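Local coordinates for protein type C neurotoxin (Clostridium botulinum, PDB 3PME) that probably binds receptors on the nerve-cell membrane, gangliosides or phosphatidylethanolamine among them, as the receptor-binding domain of a C/D mosaic botulinum neurotoxin, at residues D246-P251 with T269-T274; L256-Y261 with Y384-V389. One frame throughout, in Å; residues are numbered along the deposited sequence.

In the fold
Interactions 1 and 2 lie on the two strands of one antiparallel pair, 247-252 and 255-260, in the C-terminal receptor-binding half of the chain, a family of the trefoil clan; their centres are about 10 Å apart. Probable backbone hydrogen bonds join them, Tyr248 N to Val259 O at 2.8 Å and Val257 N to Ala250 O at 2.9 Å. Strand 247-252 meets 269-274, and both bind a sulfate, while strand 255-260 meets the start of 384-389. Arg247 reaches across, its NH2 3.2 Å from Tyr384 CE1. The pair thus sits between 269-274, which leads into strand 273-277 of the eight-stranded sheet, and 384-389, itself part of that sheet.

Interaction 1: D246-P251 with T269-T274; sequences DRYIAP and TKNPIT. With SO4 (sulfate ion), chain C.
Tyr248 and Lys270 extend next to each other with a common heading because Tyr248 CG sits between its backbone N and carbonyl carbon (chi1 66°), while Lys270 CG lies anti to its own carbonyl carbon and the chain bends further out, at chi3. The lysine methylenes consequently cover one face of the phenol ring: CB stands 4.0 Å from the ring centroid in a CH-pi contact, and CD comes within 3.8 Å of Tyr248 CZ. Asn271 approaches the rim instead, its amide plane turned 74° from the ring. Its ND2 donates to Ile249 O at 2.9 Å, a nearly straight bond (166°) lying in the amide plane, and gives a second bond to sulfate O2 at 2.7 Å. Two bonds therefore fix the amide's rotation. Two other sulfate oxygens have their own donors: Tyr248 OH donates to O1 in the plane of the ring at 2.7 Å, and Lys270 NZ to O3 at 3.0 Å. Tyr299 OH, from strand 292-299, adds a further bond to the ion. Elsewhere in the contact one water links Arg247 O to the Thr269 hydroxyl, OG1; another joins Ile249 N and Lys270 O. Phenol, ammonium and amide donors converging on one anion are consistent with a pocket able to hold a tetrahedral oxyanion; because the sulfate probably came from the crystallisation liquor, no natural ligand follows.

Interaction 2: L256-Y261 with Y384-V389; sequences LVLVQY and YTPVAV
Leu256 meets Pro386 first, its CB 4.2 Å from the proline CG, while its carbonyl oxygen comes nearer still, 3.3 Å from Pro386 CD. Pro386, lacking an N-H, cannot donate here; a water within hydrogen-bonding distance of both Leu256 O and Pro386 O can bridge them, though it has more acceptors in reach than protons. Val257 follows, with CB against Tyr384 O; its CA faces Thr385 CA in the closest register of the two strands, 4.6 Å apart. Leu258 then makes the direct backbone link: its N donates to Tyr384 O at 2.8 Å in a nearly straight bond (171°). With CG anti to the carbonyl carbon (chi1 -50°), the leucine branch turns along the proline ring, and the two side chains pass alongside, heading opposite ways, CD2 3.9 Å from Pro386 CD. Nearer the backbone, Leu258 CB packs on Tyr384 CB. A second water closes this end, donating to Leu258 O and accepting from Tyr384 N. One direct bond and these waters, with axes 143° apart, mark a splayed antiparallel crossing in place of a continuous ladder. Around it, strand 247-252 pairs with 255-260 and brings Ile249 against Leu256 and Leu258; Leu329 touches both Leu256 and Pro386, and the loop residue Trp376 packs against Val257. Strand 383-389 pairs antiparallel with 326-332 and 366-373, so the contact joins the two-stranded 247-252/255-260 pair to the larger sheet of the trefoil-clan domain.

Interaction 1: D246-P251 with T269-T274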
ATOM      1  N   ASP A 246     -12.007 -13.196   2.669  1.00 26.39           N
ATOM      2  CA  ASP A 246     -12.903 -13.446   3.793  1.00 25.15           C
ATOM      3  C   ASP A 246     -12.637 -14.779   4.484  1.00 23.33           C
ATOM      4  O   ASP A 246     -13.465 -15.238   5.266  1.00 22.18           O
ATOM      5  CB  ASP A 246     -14.365 -13.409   3.333  1.00 28.47           C
ATOM      6  CG  ASP A 246     -14.667 -14.430   2.245  1.00 30.75           C
ATOM      7  OD1 ASP A 246     -13.723 -14.931   1.598  1.00 30.63           O
ATOM      8  OD2 ASP A 246     -15.860 -14.717   2.016  1.00 34.24           O
ATOM      9  N   ARG A 247     -11.495 -15.393   4.189  1.00 21.38           N
ATOM     10  CA  ARG A 247     -11.148 -16.664   4.821  1.00 18.63           C
ATOM     11  C   ARG A 247      -9.893 -16.515   5.644  1.00 20.15           C
ATOM     12  O   ARG A 247      -9.031 -15.694   5.330  1.00 20.95           O
ATOM     13  CB  ARG A 247     -10.966 -17.767   3.780  1.00 21.83           C
ATOM     14  CG  ARG A 247     -12.224 -18.023   2.981  1.00 24.33           C
ATOM     15  CD  ARG A 247     -12.182 -19.278   2.132  1.00 22.54           C
ATOM     16  NE  ARG A 247     -13.543 -19.492   1.647  1.00 30.53           N
ATOM     17  CZ  ARG A 247     -14.407 -20.368   2.150  1.00 26.12           C
ATOM     18  NH1 ARG A 247     -14.057 -21.220   3.114  1.00 24.37           N
ATOM     19  NH2 ARG A 247     -15.626 -20.433   1.638  1.00 31.27           N
ATOM     20  N   TYR A 248      -9.808 -17.322   6.703  1.00 19.90           N
ATOM     21  CA  TYR A 248      -8.632 -17.367   7.563  1.00 19.98           C
ATOM     22  C   TYR A 248      -8.025 -18.760   7.500  1.00 21.07           C
ATOM     23  O   TYR A 248      -8.687 -19.710   7.077  1.00 21.06           O
ATOM     24  CB  TYR A 248      -8.982 -16.995   9.015  1.00 19.40           C
ATOM     25  CG  TYR A 248      -9.886 -17.958   9.761  1.00 20.32           C
ATOM     26  CD1 TYR A 248     -11.275 -17.827   9.716  1.00 21.88           C
ATOM     27  CD2 TYR A 248      -9.346 -18.961  10.551  1.00 22.10           C
ATOM     28  CE1 TYR A 248     -12.099 -18.687  10.423  1.00 24.00           C
ATOM     29  CE2 TYR A 248     -10.159 -19.824  11.266  1.00 21.72           C
ATOM     30  CZ  TYR A 248     -11.535 -19.680  11.200  1.00 25.38           C
ATOM     31  OH  TYR A 248     -12.362 -20.535  11.902  1.00 25.09           O
ATOM     32  N   ILE A 249      -6.769 -18.875   7.922  1.00 17.40           N
ATOM     33  CA  ILE A 249      -6.050 -20.146   7.896  1.00 18.37           C
ATOM     34  C   ILE A 249      -6.321 -20.920   9.181  1.00 20.10           C
ATOM     35  O   ILE A 249      -6.139 -20.394  10.280  1.00 20.42           O
ATOM     36  CB  ILE A 249      -4.536 -19.918   7.733  1.00 19.76           C
ATOM     37  CG1 ILE A 249      -4.279 -19.103   6.464  1.00 19.50           C
ATOM     38  CG2 ILE A 249      -3.790 -21.254   7.698  1.00 20.40           C
ATOM     39  CD1 ILE A 249      -2.845 -18.670   6.287  1.00 20.34           C
ATOM     40  N   ALA A 250      -6.771 -22.163   9.037  1.00 20.03           N
ATOM     41  CA  ALA A 250      -7.057 -23.010  10.195  1.00 23.55           C
ATOM     42  C   ALA A 250      -6.515 -24.423  10.026  1.00 20.29           C
ATOM     43  O   ALA A 250      -6.570 -24.989   8.944  1.00 19.42           O
ATOM     44  CB  ALA A 250      -8.556 -23.069  10.434  1.00 23.82           C
ATOM     45  N   PRO A 251      -6.000 -25.012  11.110  1.00 20.22           N
ATOM     46  CA  PRO A 251      -5.621 -26.423  11.043  1.00 21.41           C
ATOM     47  C   PRO A 251      -6.860 -27.299  11.129  1.00 22.40           C
ATOM     48  O   PRO A 251      -7.725 -27.076  11.974  1.00 24.82           O
ATOM     49  CB  PRO A 251      -4.757 -26.608  12.294  1.00 25.04           C
ATOM     50  CG  PRO A 251      -5.287 -25.619  13.254  1.00 27.58           C
ATOM     51  CD  PRO A 251      -5.733 -24.421  12.431  1.00 23.78           C
ATOM     52  N   THR A 269      -9.416 -11.198  11.124  1.00 19.61           N
ATOM     53  CA  THR A 269     -10.164 -12.440  11.311  1.00 20.35           C
ATOM     54  C   THR A 269      -9.596 -13.266  12.482  1.00 20.86           C
ATOM     55  O   THR A 269      -9.745 -12.873  13.637  1.00 24.03           O
ATOM     56  CB  THR A 269     -10.213 -13.259  10.004  1.00 18.41           C
ATOM     57  OG1 THR A 269      -8.876 -13.522   9.558  1.00 18.69           O
ATOM     58  CG2 THR A 269     -10.969 -12.475   8.904  1.00 21.07           C
ATOM     59  N   LYS A 270      -8.942 -14.387  12.184  1.00 19.52           N
ATOM     60  CA  LYS A 270      -8.392 -15.277  13.212  1.00 21.62           C
ATOM     61  C   LYS A 270      -7.044 -15.852  12.788  1.00 20.47           C
ATOM     62  O   LYS A 270      -6.711 -15.883  11.593  1.00 18.82           O
ATOM     63  CB  LYS A 270      -9.349 -16.455  13.451  1.00 25.64           C
ATOM     64  CG  LYS A 270     -10.720 -16.077  13.955  1.00 32.54           C
ATOM     65  CD  LYS A 270     -11.559 -17.323  14.180  1.00 31.73           C
ATOM     66  CE  LYS A 270     -10.734 -18.398  14.846  1.00 33.75           C
ATOM     67  NZ  LYS A 270     -11.586 -19.357  15.606  1.00 41.60           N
ATOM     68  N   ASN A 271      -6.301 -16.361  13.773  1.00 20.56           N
ATOM     69  CA  ASN A 271      -5.035 -17.051  13.530  1.00 19.33           C
ATOM     70  C   ASN A 271      -4.030 -16.275  12.672  1.00 17.13           C
ATOM     71  O   ASN A 271      -3.546 -16.785  11.668  1.00 19.64           O
ATOM     72  CB  ASN A 271      -5.272 -18.431  12.901  1.00 18.33           C
ATOM     73  CG  ASN A 271      -6.219 -19.293  13.717  1.00 18.80           C
ATOM     74  OD1 ASN A 271      -6.315 -19.152  14.939  1.00 22.91           O
ATOM     75  ND2 ASN A 271      -6.907 -20.208  13.047  1.00 19.74           N
ATOM     76  N   PRO A 272      -3.679 -15.060  13.086  1.00 16.22           N
ATOM     77  CA  PRO A 272      -2.621 -14.370  12.355  1.00 18.39           C
ATOM     78  C   PRO A 272      -1.321 -15.144  12.427  1.00 18.64           C
ATOM     79  O   PRO A 272      -1.066 -15.875  13.400  1.00 20.52           O
ATOM     80  CB  PRO A 272      -2.497 -13.030  13.093  1.00 19.06           C
ATOM     81  CG  PRO A 272      -2.980 -13.336  14.485  1.00 20.47           C
ATOM     82  CD  PRO A 272      -4.095 -14.328  14.294  1.00 19.00           C
ATOM     83  N   ILE A 273      -0.524 -15.026  11.379  1.00 17.76           N
ATOM     84  CA  ILE A 273       0.821 -15.578  11.366  1.00 18.41           C
ATOM     85  C   ILE A 273       1.871 -14.498  11.643  1.00 18.47           C
ATOM     86  O   ILE A 273       1.573 -13.298  11.624  1.00 18.95           O
ATOM     87  CB  ILE A 273       1.110 -16.321  10.037  1.00 18.32           C
ATOM     88  CG1 ILE A 273       0.895 -15.415   8.810  1.00 19.39           C
ATOM     89  CG2 ILE A 273       0.223 -17.561   9.938  1.00 18.80           C
ATOM     90  CD1 ILE A 273       2.015 -14.402   8.590  1.00 18.55           C
ATOM     91  N   THR A 274       3.094 -14.919  11.942  1.00 16.38           N
ATOM     92  CA  THR A 274       4.234 -14.015  11.904  1.00 17.51           C
ATOM     93  C   THR A 274       5.270 -14.607  10.958  1.00 18.93           C
ATOM     94  O   THR A 274       5.269 -15.805  10.692  1.00 19.63           O
ATOM     95  CB  THR A 274       4.856 -13.777  13.265  1.00 19.26           C
ATOM     96  OG1 THR A 274       5.294 -15.031  13.797  1.00 18.99           O
ATOM     97  CG2 THR A 274       3.839 -13.153  14.214  1.00 18.40           C
TER
HETATM   98  S   SO4 C   2     -10.050 -22.593  14.281  0.50 25.53           S
HETATM   99  O1  SO4 C   2     -11.058 -22.435  13.232  0.50 25.86           O
HETATM  100  O2  SO4 C   2      -8.903 -21.736  14.040  0.50 22.42           O
HETATM  101  O3  SO4 C   2     -10.651 -22.230  15.562  0.50 34.01           O
HETATM  102  O4  SO4 C   2      -9.601 -23.984  14.326  0.50 29.67           O
HETATM  103  O   HOH W   1      -8.382 -13.567   6.890  1.00 21.12           O
HETATM  104  O   HOH W   2      -5.584 -16.598   9.211  1.00 20.11           O

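Interaction 2: L256-Y261 with Y384-V389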
ATOM      1  N   LEU A 256      -3.533 -27.453   6.783  1.00 18.26           N
ATOM      2  CA  LEU A 256      -4.134 -26.135   6.868  1.00 16.65           C
ATOM      3  C   LEU A 256      -5.172 -25.962   5.758  1.00 18.06           C
ATOM      4  O   LEU A 256      -4.960 -26.385   4.619  1.00 18.36           O
ATOM      5  CB  LEU A 256      -3.053 -25.064   6.713  1.00 19.10           C
ATOM      6  CG  LEU A 256      -1.990 -25.039   7.800  1.00 18.76           C
ATOM      7  CD1 LEU A 256      -0.928 -24.002   7.438  1.00 20.53           C
ATOM      8  CD2 LEU A 256      -2.637 -24.735   9.151  1.00 19.05           C
ATOM      9  N   VAL A 257      -6.289 -25.334   6.105  1.00 17.55           N
ATOM     10  CA  VAL A 257      -7.304 -25.009   5.108  1.00 17.86           C
ATOM     11  C   VAL A 257      -7.763 -23.577   5.326  1.00 17.78           C
ATOM     12  O   VAL A 257      -7.419 -22.963   6.335  1.00 18.72           O
ATOM     13  CB  VAL A 257      -8.519 -25.960   5.190  1.00 19.02           C
ATOM     14  CG1 VAL A 257      -8.125 -27.389   4.798  1.00 20.64           C
ATOM     15  CG2 VAL A 257      -9.136 -25.894   6.568  1.00 19.81           C
ATOM     16  N   LEU A 258      -8.544 -23.054   4.380  1.00 18.86           N
ATOM     17  CA  LEU A 258      -9.057 -21.695   4.472  1.00 20.42           C
ATOM     18  C   LEU A 258     -10.533 -21.722   4.846  1.00 19.14           C
ATOM     19  O   LEU A 258     -11.365 -22.212   4.084  1.00 20.73           O
ATOM     20  CB  LEU A 258      -8.855 -20.948   3.147  1.00 19.46           C
ATOM     21  CG  LEU A 258      -7.439 -21.007   2.550  1.00 19.16           C
ATOM     22  CD1 LEU A 258      -7.330 -20.171   1.262  1.00 20.83           C
ATOM     23  CD2 LEU A 258      -6.397 -20.571   3.572  1.00 19.18           C
ATOM     24  N   VAL A 259     -10.838 -21.175   6.013  1.00 20.82           N
ATOM     25  CA  VAL A 259     -12.181 -21.199   6.581  1.00 22.58           C
ATOM     26  C   VAL A 259     -12.811 -19.803   6.541  1.00 21.69           C
ATOM     27  O   VAL A 259     -12.154 -18.799   6.829  1.00 20.88           O
ATOM     28  CB  VAL A 259     -12.108 -21.649   8.047  1.00 22.15           C
ATOM     29  CG1 VAL A 259     -13.481 -21.558   8.716  1.00 27.63           C
ATOM     30  CG2 VAL A 259     -11.529 -23.063   8.142  1.00 23.90           C
ATOM     31  N   GLN A 260     -14.091 -19.723   6.190  1.00 23.78           N
ATOM     32  CA  GLN A 260     -14.732 -18.415   6.159  1.00 24.37           C
ATOM     33  C   GLN A 260     -14.906 -17.872   7.570  1.00 24.51           C
ATOM     34  O   GLN A 260     -15.417 -18.565   8.446  1.00 24.60           O
ATOM     35  CB  GLN A 260     -16.084 -18.479   5.455  1.00 25.75           C
ATOM     36  CG  GLN A 260     -16.638 -17.102   5.109  1.00 28.17           C
ATOM     37  CD  GLN A 260     -17.885 -17.178   4.265  1.00 31.86           C
ATOM     38  OE1 GLN A 260     -18.853 -17.847   4.628  1.00 33.74           O
ATOM     39  NE2 GLN A 260     -17.871 -16.494   3.128  1.00 32.47           N
ATOM     40  N   TYR A 261     -14.470 -16.633   7.791  1.00 21.34           N
ATOM     41  CA  TYR A 261     -14.655 -15.996   9.085  1.00 21.26           C
ATOM     42  C   TYR A 261     -16.136 -15.735   9.316  1.00 24.81           C
ATOM     43  O   TYR A 261     -16.888 -15.470   8.368  1.00 24.79           O
ATOM     44  CB  TYR A 261     -13.861 -14.692   9.160  1.00 22.03           C
ATOM     45  CG  TYR A 261     -13.838 -14.047  10.527  1.00 23.30           C
ATOM     46  CD1 TYR A 261     -13.327 -14.717  11.632  1.00 23.58           C
ATOM     47  CD2 TYR A 261     -14.295 -12.751  10.700  1.00 25.54           C
ATOM     48  CE1 TYR A 261     -13.302 -14.109  12.877  1.00 24.92           C
ATOM     49  CE2 TYR A 261     -14.273 -12.139  11.925  1.00 27.83           C
ATOM     50  CZ  TYR A 261     -13.779 -12.817  13.013  1.00 26.41           C
ATOM     51  OH  TYR A 261     -13.763 -12.185  14.232  1.00 31.33           O
ATOM     52  N   TYR A 384     -11.250 -25.306   0.607  1.00 21.53           N
ATOM     53  CA  TYR A 384     -10.383 -24.243   0.113  1.00 20.37           C
ATOM     54  C   TYR A 384      -9.045 -24.447   0.808  1.00 19.67           C
ATOM     55  O   TYR A 384      -8.993 -24.493   2.040  1.00 20.07           O
ATOM     56  CB  TYR A 384     -10.957 -22.874   0.454  1.00 21.23           C
ATOM     57  CG  TYR A 384     -12.238 -22.515  -0.261  1.00 22.71           C
ATOM     58  CD1 TYR A 384     -13.464 -22.999   0.180  1.00 22.17           C
ATOM     59  CD2 TYR A 384     -12.222 -21.649  -1.351  1.00 23.34           C
ATOM     60  CE1 TYR A 384     -14.646 -22.640  -0.472  1.00 24.03           C
ATOM     61  CE2 TYR A 384     -13.391 -21.294  -2.010  1.00 24.20           C
ATOM     62  CZ  TYR A 384     -14.596 -21.796  -1.555  1.00 25.03           C
ATOM     63  OH  TYR A 384     -15.767 -21.440  -2.192  1.00 27.05           O
ATOM     64  N   THR A 385      -7.979 -24.601   0.026  1.00 18.18           N
ATOM     65  CA  THR A 385      -6.724 -25.107   0.584  1.00 19.23           C
ATOM     66  C   THR A 385      -5.536 -24.315   0.052  1.00 19.38           C
ATOM     67  O   THR A 385      -5.427 -24.097  -1.158  1.00 19.02           O
ATOM     68  CB  THR A 385      -6.513 -26.589   0.200  1.00 19.13           C
ATOM     69  OG1 THR A 385      -7.706 -27.341   0.482  1.00 19.67           O
ATOM     70  CG2 THR A 385      -5.321 -27.189   0.958  1.00 18.30           C
ATOM     71  N   PRO A 386      -4.643 -23.868   0.951  1.00 18.22           N
ATOM     72  CA  PRO A 386      -3.345 -23.364   0.500  1.00 19.67           C
ATOM     73  C   PRO A 386      -2.439 -24.568   0.244  1.00 19.59           C
ATOM     74  O   PRO A 386      -2.327 -25.448   1.109  1.00 19.60           O
ATOM     75  CB  PRO A 386      -2.846 -22.563   1.706  1.00 17.95           C
ATOM     76  CG  PRO A 386      -3.408 -23.327   2.902  1.00 17.59           C
ATOM     77  CD  PRO A 386      -4.742 -23.918   2.421  1.00 18.08           C
ATOM     78  N   VAL A 387      -1.828 -24.616  -0.937  1.00 18.05           N
ATOM     79  CA  VAL A 387      -1.006 -25.755  -1.339  1.00 18.37           C
ATOM     80  C   VAL A 387       0.276 -25.276  -1.994  1.00 17.94           C
ATOM     81  O   VAL A 387       0.337 -24.158  -2.498  1.00 20.23           O
ATOM     82  CB  VAL A 387      -1.748 -26.698  -2.341  1.00 16.90           C
ATOM     83  CG1 VAL A 387      -2.899 -27.430  -1.654  1.00 17.95           C
ATOM     84  CG2 VAL A 387      -2.236 -25.923  -3.565  1.00 19.94           C
ATOM     85  N   ALA A 388       1.295 -26.132  -1.991  1.00 18.03           N
ATOM     86  CA  ALA A 388       2.509 -25.900  -2.759  1.00 17.97           C
ATOM     87  C   ALA A 388       2.449 -26.777  -4.007  1.00 19.69           C
ATOM     88  O   ALA A 388       2.263 -27.994  -3.901  1.00 20.50           O
ATOM     89  CB  ALA A 388       3.733 -26.255  -1.914  1.00 19.77           C
ATOM     90  N   VAL A 389       2.568 -26.172  -5.186  1.00 19.34           N
ATOM     91  CA  VAL A 389       2.493 -26.952  -6.427  1.00 20.52           C
ATOM     92  C   VAL A 389       3.756 -26.855  -7.278  1.00 21.80           C
ATOM     93  O   VAL A 389       4.417 -25.813  -7.333  1.00 22.27           O
ATOM     94  CB  VAL A 389       1.269 -26.560  -7.299  1.00 21.29           C
ATOM     95  CG1 VAL A 389       0.016 -26.504  -6.451  1.00 22.04           C
ATOM     96  CG2 VAL A 389       1.489 -25.225  -7.989  1.00 22.96           C
TER
HETATM   97  O   HOH W   3      -2.775 -27.193   3.192  1.00 20.10           O
HETATM   98  O   HOH W   4     -12.366 -24.815   3.220  1.00 27.23           O